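Local atomic coordinates of protein (hdlp (histone deacetylase-like protein)) (Aquifex aeolicus, PDB entry 1C3P), a protein that probably works as a zinc-dependent deacetylase, as a bacterial member of the histone deacetylase family. Residues K24-S29 against K331-E336; S109-I114 against P147-E152; Y153-K156 against R161-Y164. One frame throughout, in Å; residues are numbered along the deposited sequence.

Contact 1 of 3, residues K24-S29 against K331-E336; sequences KIPRVS and KSIDFE
Ile-25 and Pro-26 meet Phe-335 and Ile-333 through carbon atoms alone, no hydrogen bond passing between the segments, and the firm polar grip lies one residue further on, at Arg-27, whose NE and NH2 bond to the carbonyl oxygens of Gly-296 and Gly-294. Two apolar pairs make the contact, which buries 186 Å² in all. In the first, the Ile-25 CG2 methyl lies 4.1 Å from Phe-335 CD1, with the two side chains side by side and directed the same way. With CG1 of Ile-25 between its own N and carbonyl carbon (chi1 55°), CG2 is the branch that approaches the Phe-335 ring, obliquely. In the second, Pro-26 CD is 4.0 Å from Ile-333 CG2, and these side chains run past one another in opposite senses. Both separations are ordinary van der Waals distances, and the nearest pair of CA atoms, Ile-25 CA and Phe-335 CA, is still 7.0 Å apart. In the arginase/deacetylase α/β fold to which this chain belongs, residues 24-27 form the end of the connection from strand 4-8 to helix 28-37, with Arg-27 as N-cap; residues 333-336 continue the chain beyond helix 324-332. Pro-299, at the start of helix 299-314, touches Ile-25, Ile-333 and Phe-335, so both segments pack on the same residue, while the Phe-335 ring also meets that of His-298 with planes at about 75°. The side chain of Ile-25 is about 10 Å from that of Asp-258, which binds zinc in another structure of this protein, though none is bound here. At the outer margin Lys-24 NZ stays 6.4 Å from Asp-334 OD1 and 5.5 Å from OE1 of the poorly ordered Glu-336, so any attraction would probably be weak.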
loop_
_atom_site.group_PDB
_atom_site.type_symbol
_atom_site.label_atom_id
_atom_site.label_comp_id
_atom_site.label_asym_id
_atom_site.label_seq_id
_atom_site.Cartn_x
_atom_site.Cartn_y
_atom_site.Cartn_z
ATOM N N LYS A 24 -7.576 -13.501 -0.735
ATOM C CA LYS A 24 -8.797 -14.207 -0.345
ATOM C C LYS A 24 -9.207 -13.730 1.068
ATOM O O LYS A 24 -10.388 -13.603 1.387
ATOM C CB LYS A 24 -8.508 -15.710 -0.312
ATOM C CG LYS A 24 -9.551 -16.566 0.382
ATOM C CD LYS A 24 -8.872 -17.593 1.298
ATOM C CE LYS A 24 -7.860 -18.464 0.552
ATOM N NZ LYS A 24 -7.127 -19.401 1.453
ATOM N N ILE A 25 -8.219 -13.466 1.915
ATOM C CA ILE A 25 -8.494 -13.030 3.284
ATOM C C ILE A 25 -9.134 -11.647 3.411
ATOM O O ILE A 25 -9.002 -10.795 2.519
ATOM C CB ILE A 25 -7.210 -12.983 4.131
ATOM C CG1 ILE A 25 -6.167 -12.103 3.427
ATOM C CG2 ILE A 25 -6.715 -14.373 4.403
ATOM C CD1 ILE A 25 -4.898 -11.882 4.216
ATOM N N PRO A 26 -9.857 -11.413 4.522
ATOM C CA PRO A 26 -10.516 -10.133 4.799
ATOM C C PRO A 26 -9.355 -9.198 5.135
ATOM O O PRO A 26 -8.348 -9.667 5.663
ATOM C CB PRO A 26 -11.361 -10.453 6.035
ATOM C CG PRO A 26 -11.570 -11.962 5.929
ATOM C CD PRO A 26 -10.165 -12.370 5.597
ATOM N N ARG A 27 -9.474 -7.898 4.848
ATOM C CA ARG A 27 -8.366 -6.978 5.134
ATOM C C ARG A 27 -8.811 -5.650 5.722
ATOM O O ARG A 27 -8.581 -5.397 6.900
ATOM C CB ARG A 27 -7.535 -6.762 3.871
ATOM C CG ARG A 27 -6.954 -8.079 3.360
ATOM C CD ARG A 27 -6.189 -7.935 2.045
ATOM N NE ARG A 27 -4.918 -7.238 2.201
ATOM C CZ ARG A 27 -4.689 -5.971 1.866
ATOM N NH1 ARG A 27 -5.652 -5.227 1.339
ATOM N NH2 ARG A 27 -3.483 -5.452 2.054
ATOM N N VAL A 28 -9.428 -4.789 4.928
ATOM C CA VAL A 28 -9.896 -3.537 5.517
ATOM C C VAL A 28 -11.096 -3.827 6.424
ATOM O O VAL A 28 -11.258 -3.204 7.490
ATOM C CB VAL A 28 -10.285 -2.521 4.435
ATOM C CG1 VAL A 28 -10.888 -1.270 5.077
ATOM C CG2 VAL A 28 -9.043 -2.152 3.628
ATOM N N SER A 29 -11.937 -4.784 6.028
ATOM C CA SER A 29 -13.099 -5.109 6.862
ATOM C C SER A 29 -12.566 -5.720 8.150
ATOM O O SER A 29 -13.116 -5.512 9.230
ATOM C CB SER A 29 -14.051 -6.099 6.161
ATOM O OG SER A 29 -13.463 -7.387 6.005
ATOM N N LYS A 331 -8.628 -15.278 15.552
ATOM C CA LYS A 331 -8.661 -16.734 15.511
ATOM C C LYS A 331 -9.776 -17.261 14.608
ATOM O O LYS A 331 -9.686 -18.389 14.118
ATOM C CB LYS A 331 -8.820 -17.309 16.932
ATOM C CG LYS A 331 -7.701 -16.920 17.884
ATOM C CD LYS A 331 -7.890 -17.534 19.260
ATOM C CE LYS A 331 -7.816 -19.051 19.199
ATOM N NZ LYS A 331 -7.927 -19.667 20.552
ATOM N N SER A 332 -10.801 -16.446 14.357
ATOM C CA SER A 332 -11.930 -16.876 13.526
ATOM C C SER A 332 -11.642 -16.830 12.031
ATOM O O SER A 332 -12.373 -17.418 11.232
ATOM C CB SER A 332 -13.170 -16.019 13.813
ATOM O OG SER A 332 -13.048 -14.722 13.247
ATOM N N ILE A 333 -10.582 -16.123 11.657
ATOM C CA ILE A 333 -10.195 -16.002 10.258
ATOM C C ILE A 333 -9.570 -17.306 9.773
ATOM O O ILE A 333 -8.492 -17.679 10.229
ATOM C CB ILE A 333 -9.146 -14.898 10.071
ATOM C CG1 ILE A 333 -9.634 -13.598 10.705
ATOM C CG2 ILE A 333 -8.870 -14.688 8.582
ATOM C CD1 ILE A 333 -8.595 -12.504 10.702
ATOM N N ASP A 334 -10.236 -18.021 8.874
ATOM C CA ASP A 334 -9.614 -19.241 8.379
ATOM C C ASP A 334 -8.489 -18.759 7.469
ATOM O O ASP A 334 -8.714 -18.346 6.331
ATOM C CB ASP A 334 -10.604 -20.127 7.613
ATOM C CG ASP A 334 -11.249 -19.418 6.446
ATOM O OD1 ASP A 334 -11.884 -20.109 5.619
ATOM O OD2 ASP A 334 -11.138 -18.176 6.363
ATOM N N PHE A 335 -7.274 -18.783 7.998
ATOM C CA PHE A 335 -6.118 -18.321 7.249
ATOM C C PHE A 335 -5.132 -19.411 6.831
ATOM O O PHE A 335 -4.672 -19.428 5.686
ATOM C CB PHE A 335 -5.382 -17.248 8.055
ATOM C CG PHE A 335 -4.006 -16.960 7.544
ATOM C CD1 PHE A 335 -3.809 -16.558 6.225
ATOM C CD2 PHE A 335 -2.902 -17.150 8.357
ATOM C CE1 PHE A 335 -2.524 -16.357 5.723
ATOM C CE2 PHE A 335 -1.618 -16.953 7.866
ATOM C CZ PHE A 335 -1.428 -16.556 6.546
ATOM N N GLU A 336 -4.799 -20.310 7.751
ATOM C CA GLU A 336 -3.843 -21.373 7.449
ATOM C C GLU A 336 -2.484 -20.785 7.071
ATOM O O GLU A 336 -2.322 -20.178 6.011
ATOM C CB GLU A 336 -4.339 -22.252 6.301
ATOM C CG GLU A 336 -3.316 -23.285 5.876
ATOM C CD GLU A 336 -3.740 -24.060 4.653
ATOM O OE1 GLU A 336 -3.978 -23.425 3.601
ATOM O OE2 GLU A 336 -3.829 -25.303 4.743
#

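Contact 2 of 3, residues S109-I114 against P147-E152; sequences STVQAI and PAVGIE
Segments 109-114 of helix 98-118 and 147-152 of helix 146-156 run in broadly the same direction, the axes of the two segments 9.3 Å apart at closest and crossing at -38°, with Val-111 CA and Gly-150 CA as the nearest CA pair at 5.9 Å. Gly-150 offers bare backbone to Ile-114 and Thr-110. Ile-114 reaches it end-on: with its chain outstretched (chi2 166°), CD1 comes to 3.5 Å from Gly-150 CA, tighter than a usual carbon contact, and lies equally near the carbonyl oxygen of the same residue. One turn earlier, Thr-110 offers its methyl group, CG2 lying 4.3 Å from Gly-150 CA. At chi1 -76° OG1 lies beside the backbone N and CG2 is anti to it, so the methyl meets Gly-150 while the hydroxyl hydrogen-bonds to Asn-146 OD1 and Asn-125 ND2. Looser packing is found between the valines, where Val-111 CG2 stands 4.4 Å from Val-149 CG1. Both helices rest against the parallel sheet of the α/β fold: Thr-110 and Pro-147 touch Leu-292, and Ile-114 touches Val-290, on strand 290-292. All five touching residues are buried and no hydrogen bond links the segments, which implies that the helices adhere by shape and dispersion, while the one hydroxyl at the interface is paid for by the two asparagines.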
loop_
_atom_site.group_PDB
_atom_site.type_symbol
_atom_site.label_atom_id
_atom_site.label_comp_id
_atom_site.label_asym_id
_atom_site.label_seq_id
_atom_site.Cartn_x
_atom_site.Cartn_y
_atom_site.Cartn_z
ATOM N N SER A 109 -12.159 5.705 -2.124
ATOM C CA SER A 109 -11.683 5.959 -0.759
ATOM C C SER A 109 -10.376 6.763 -0.746
ATOM O O SER A 109 -10.071 7.500 0.211
ATOM C CB SER A 109 -11.515 4.631 -0.008
ATOM O OG SER A 109 -12.764 3.973 0.137
ATOM N N THR A 110 -9.587 6.616 -1.803
ATOM C CA THR A 110 -8.353 7.377 -1.910
ATOM C C THR A 110 -8.683 8.812 -2.265
ATOM O O THR A 110 -8.035 9.725 -1.763
ATOM C CB THR A 110 -7.408 6.758 -2.943
ATOM O OG1 THR A 110 -6.805 5.599 -2.352
ATOM C CG2 THR A 110 -6.337 7.771 -3.397
ATOM N N VAL A 111 -9.697 9.022 -3.107
ATOM C CA VAL A 111 -10.079 10.382 -3.431
ATOM C C VAL A 111 -10.636 11.019 -2.147
ATOM O O VAL A 111 -10.357 12.183 -1.840
ATOM C CB VAL A 111 -11.139 10.439 -4.569
ATOM C CG1 VAL A 111 -11.592 11.879 -4.767
ATOM C CG2 VAL A 111 -10.541 9.912 -5.872
ATOM N N GLN A 112 -11.409 10.253 -1.381
ATOM C CA GLN A 112 -11.950 10.765 -0.125
ATOM C C GLN A 112 -10.817 11.124 0.825
ATOM O O GLN A 112 -10.873 12.138 1.512
ATOM C CB GLN A 112 -12.870 9.733 0.530
ATOM C CG GLN A 112 -14.089 9.402 -0.306
ATOM C CD GLN A 112 -14.955 8.356 0.338
ATOM O OE1 GLN A 112 -15.884 8.670 1.098
ATOM N NE2 GLN A 112 -14.646 7.096 0.062
ATOM N N ALA A 113 -9.792 10.283 0.892
ATOM C CA ALA A 113 -8.659 10.595 1.761
ATOM C C ALA A 113 -8.036 11.920 1.326
ATOM O O ALA A 113 -7.655 12.751 2.150
ATOM C CB ALA A 113 -7.620 9.498 1.694
ATOM N N ILE A 114 -7.908 12.115 0.025
ATOM C CA ILE A 114 -7.330 13.365 -0.442
ATOM C C ILE A 114 -8.254 14.538 -0.129
ATOM O O ILE A 114 -7.788 15.612 0.289
ATOM C CB ILE A 114 -7.032 13.314 -1.933
ATOM C CG1 ILE A 114 -5.942 12.254 -2.186
ATOM C CG2 ILE A 114 -6.538 14.686 -2.405
ATOM C CD1 ILE A 114 -5.797 11.866 -3.677
ATOM N N PRO A 147 -3.357 5.061 -6.403
ATOM C CA PRO A 147 -2.368 6.130 -6.206
ATOM C C PRO A 147 -2.269 7.054 -7.456
ATOM O O PRO A 147 -2.163 8.286 -7.326
ATOM C CB PRO A 147 -1.075 5.358 -5.968
ATOM C CG PRO A 147 -1.588 4.119 -5.214
ATOM C CD PRO A 147 -2.744 3.740 -6.156
ATOM N N ALA A 148 -2.312 6.472 -8.659
ATOM C CA ALA A 148 -2.206 7.284 -9.888
ATOM C C ALA A 148 -3.458 8.127 -10.104
ATOM O O ALA A 148 -3.370 9.270 -10.549
ATOM C CB ALA A 148 -1.946 6.394 -11.114
ATOM N N VAL A 149 -4.619 7.571 -9.789
ATOM C CA VAL A 149 -5.866 8.317 -9.897
ATOM C C VAL A 149 -5.754 9.489 -8.934
ATOM O O VAL A 149 -6.055 10.636 -9.291
ATOM C CB VAL A 149 -7.079 7.448 -9.511
ATOM C CG1 VAL A 149 -8.350 8.305 -9.340
ATOM C CG2 VAL A 149 -7.308 6.401 -10.582
ATOM N N GLY A 150 -5.296 9.204 -7.717
ATOM C CA GLY A 150 -5.170 10.251 -6.715
ATOM C C GLY A 150 -4.197 11.361 -7.069
ATOM O O GLY A 150 -4.467 12.547 -6.828
ATOM N N ILE A 151 -3.050 10.985 -7.619
ATOM C CA ILE A 151 -2.043 11.966 -8.009
ATOM C C ILE A 151 -2.563 12.822 -9.164
ATOM O O ILE A 151 -2.341 14.029 -9.182
ATOM C CB ILE A 151 -0.728 11.262 -8.378
ATOM C CG1 ILE A 151 -0.091 10.684 -7.100
ATOM C CG2 ILE A 151 0.232 12.234 -9.098
ATOM C CD1 ILE A 151 1.077 9.744 -7.373
ATOM N N GLU A 152 -3.259 12.212 -10.120
ATOM C CA GLU A 152 -3.806 12.971 -11.239
ATOM C C GLU A 152 -4.924 13.861 -10.729
ATOM O O GLU A 152 -5.167 14.948 -11.251
ATOM C CB GLU A 152 -4.332 12.036 -12.326
ATOM C CG GLU A 152 -3.214 11.355 -13.090
ATOM C CD GLU A 152 -2.413 12.323 -13.939
ATOM O OE1 GLU A 152 -1.373 11.906 -14.473
ATOM O OE2 GLU A 152 -2.827 13.493 -14.085
#

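Contact 3 of 3, residues Y153-K156 against R161-Y164; sequences YLRK and RILY
Leu-154 and Ile-162 join the last turn of helix 146-156 to the start of strand 162-166, the returning half of a β-α-β crossover from strand 122-125 in the parallel sheet. The tight part gathers at one methyl group: Ile-162 CD1 lies 3.6 Å from Leu-154 CB and 3.8 Å from Arg-155 CG, so it abuts two successive helix residues. Ile-162 alone supplies the strand side of the contact, and beneath it the sheet is continuous, since its backbone hydrogen-bonds to Gln-184 and Phe-186. Leu-154 sends its branches on into the core, touching Leu-252 of strand 250-254 and Ile-114 of helix 98-118.

The outer side is different. Arg-155, a partly exposed residue, crosses Ile-162 at a slant with its aliphatic part, then bends at chi3 (82°) and carries its guanidinium group to polar partners, NH1 in a salt bridge with Glu-152 OE1 and NH2 hydrogen-bonded to Gln-184 OE1. CG thus makes the apolar contact and the guanidinium the polar ones. What brings the methyl to the helix is the outstretched Ile-162 chain, chi2 166°, with CD1 at its tip.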
loop_
_atom_site.group_PDB
_atom_site.type_symbol
_atom_site.label_atom_id
_atom_site.label_comp_id
_atom_site.label_asym_id
_atom_site.label_seq_id
_atom_site.Cartn_x
_atom_site.Cartn_y
_atom_site.Cartn_z
ATOM N N TYR A 153 -5.597 13.409 -9.674
ATOM C CA TYR A 153 -6.664 14.216 -9.087
ATOM C C TYR A 153 -6.013 15.508 -8.568
ATOM O O TYR A 153 -6.524 16.613 -8.777
ATOM C CB TYR A 153 -7.323 13.439 -7.930
ATOM C CG TYR A 153 -8.336 14.238 -7.144
ATOM C CD1 TYR A 153 -9.674 14.328 -7.548
ATOM C CD2 TYR A 153 -7.945 14.921 -5.998
ATOM C CE1 TYR A 153 -10.595 15.092 -6.802
ATOM C CE2 TYR A 153 -8.839 15.671 -5.260
ATOM C CZ TYR A 153 -10.152 15.757 -5.650
ATOM O OH TYR A 153 -11.001 16.496 -4.856
ATOM N N LEU A 154 -4.870 15.366 -7.904
ATOM C CA LEU A 154 -4.157 16.524 -7.363
ATOM C C LEU A 154 -3.606 17.417 -8.490
ATOM O O LEU A 154 -3.650 18.651 -8.398
ATOM C CB LEU A 154 -3.025 16.052 -6.440
ATOM C CG LEU A 154 -3.470 15.500 -5.074
ATOM C CD1 LEU A 154 -2.323 14.737 -4.398
ATOM C CD2 LEU A 154 -3.957 16.680 -4.193
ATOM N N ARG A 155 -3.084 16.810 -9.553
ATOM C CA ARG A 155 -2.574 17.619 -10.664
ATOM C C ARG A 155 -3.703 18.475 -11.231
ATOM O O ARG A 155 -3.501 19.654 -11.540
ATOM C CB ARG A 155 -1.967 16.731 -11.764
ATOM C CG ARG A 155 -0.768 15.897 -11.262
ATOM C CD ARG A 155 -0.203 14.956 -12.319
ATOM N NE ARG A 155 0.714 15.628 -13.227
ATOM C CZ ARG A 155 1.264 15.055 -14.291
ATOM N NH1 ARG A 155 0.979 13.789 -14.586
ATOM N NH2 ARG A 155 2.130 15.737 -15.032
ATOM N N LYS A 156 -4.898 17.903 -11.352
ATOM C CA LYS A 156 -6.015 18.675 -11.887
ATOM C C LYS A 156 -6.376 19.840 -10.963
ATOM O O LYS A 156 -6.876 20.872 -11.422
ATOM C CB LYS A 156 -7.237 17.781 -12.137
ATOM C CG LYS A 156 -8.393 18.531 -12.814
ATOM C CD LYS A 156 -9.474 17.601 -13.315
ATOM C CE LYS A 156 -8.953 16.697 -14.433
ATOM N NZ LYS A 156 -8.496 17.470 -15.635
ATOM N N ARG A 161 3.993 19.801 -7.706
ATOM C CA ARG A 161 5.105 19.073 -7.093
ATOM C C ARG A 161 4.512 18.078 -6.112
ATOM O O ARG A 161 4.290 18.385 -4.941
ATOM C CB ARG A 161 6.061 20.016 -6.351
ATOM C CG ARG A 161 6.817 21.001 -7.246
ATOM C CD ARG A 161 7.887 21.739 -6.442
ATOM N NE ARG A 161 7.345 22.489 -5.311
ATOM C CZ ARG A 161 6.668 23.635 -5.406
ATOM N NH1 ARG A 161 6.442 24.187 -6.591
ATOM N NH2 ARG A 161 6.208 24.227 -4.310
ATOM N N ILE A 162 4.257 16.873 -6.596
ATOM C CA ILE A 162 3.645 15.842 -5.763
ATOM C C ILE A 162 4.625 14.698 -5.529
ATOM O O ILE A 162 5.231 14.210 -6.459
ATOM C CB ILE A 162 2.392 15.328 -6.481
ATOM C CG1 ILE A 162 1.453 16.513 -6.715
ATOM C CG2 ILE A 162 1.724 14.244 -5.668
ATOM C CD1 ILE A 162 0.338 16.251 -7.679
ATOM N N LEU A 163 4.782 14.280 -4.279
ATOM C CA LEU A 163 5.707 13.206 -3.969
ATOM C C LEU A 163 4.910 11.993 -3.551
ATOM O O LEU A 163 3.949 12.117 -2.809
ATOM C CB LEU A 163 6.635 13.629 -2.819
ATOM C CG LEU A 163 7.492 12.565 -2.122
ATOM C CD1 LEU A 163 8.519 12.014 -3.111
ATOM C CD2 LEU A 163 8.174 13.158 -0.903
ATOM N N TYR A 164 5.296 10.828 -4.053
ATOM C CA TYR A 164 4.649 9.577 -3.669
ATOM C C TYR A 164 5.738 8.689 -3.069
ATOM O O TYR A 164 6.797 8.494 -3.672
ATOM C CB TYR A 164 4.042 8.894 -4.888
ATOM C CG TYR A 164 3.442 7.546 -4.572
ATOM C CD1 TYR A 164 2.231 7.416 -3.882
ATOM C CD2 TYR A 164 4.103 6.392 -4.963
ATOM C CE1 TYR A 164 1.706 6.133 -3.607
ATOM C CE2 TYR A 164 3.603 5.147 -4.699
ATOM C CZ TYR A 164 2.417 5.011 -4.033
ATOM O OH TYR A 164 1.968 3.720 -3.840
#

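How the contacts relate
Contact 1 joins the early part of the chain to a segment some 300 residues later, and contacts 2 and 3 both fall inside the loop it closes. Its centre is 26 Å from that of contact 2 and 34 Å from that of contact 3; it touches neither, the nearest atoms being about 7 Å and about 12 Å away. Contacts 2 and 3 follow in series, centres 9 Å apart, on successive turns of helix 146-156. They do touch: Ile-114 CG2 is 3.7 Å from Leu-154 CD2, and Pro-147 CB is 3.7 Å from Tyr-164 CE1. That helix therefore bridges helix 98-118 and strand 162-166, whereas contact 1 ties together distant loops nearer the zinc site.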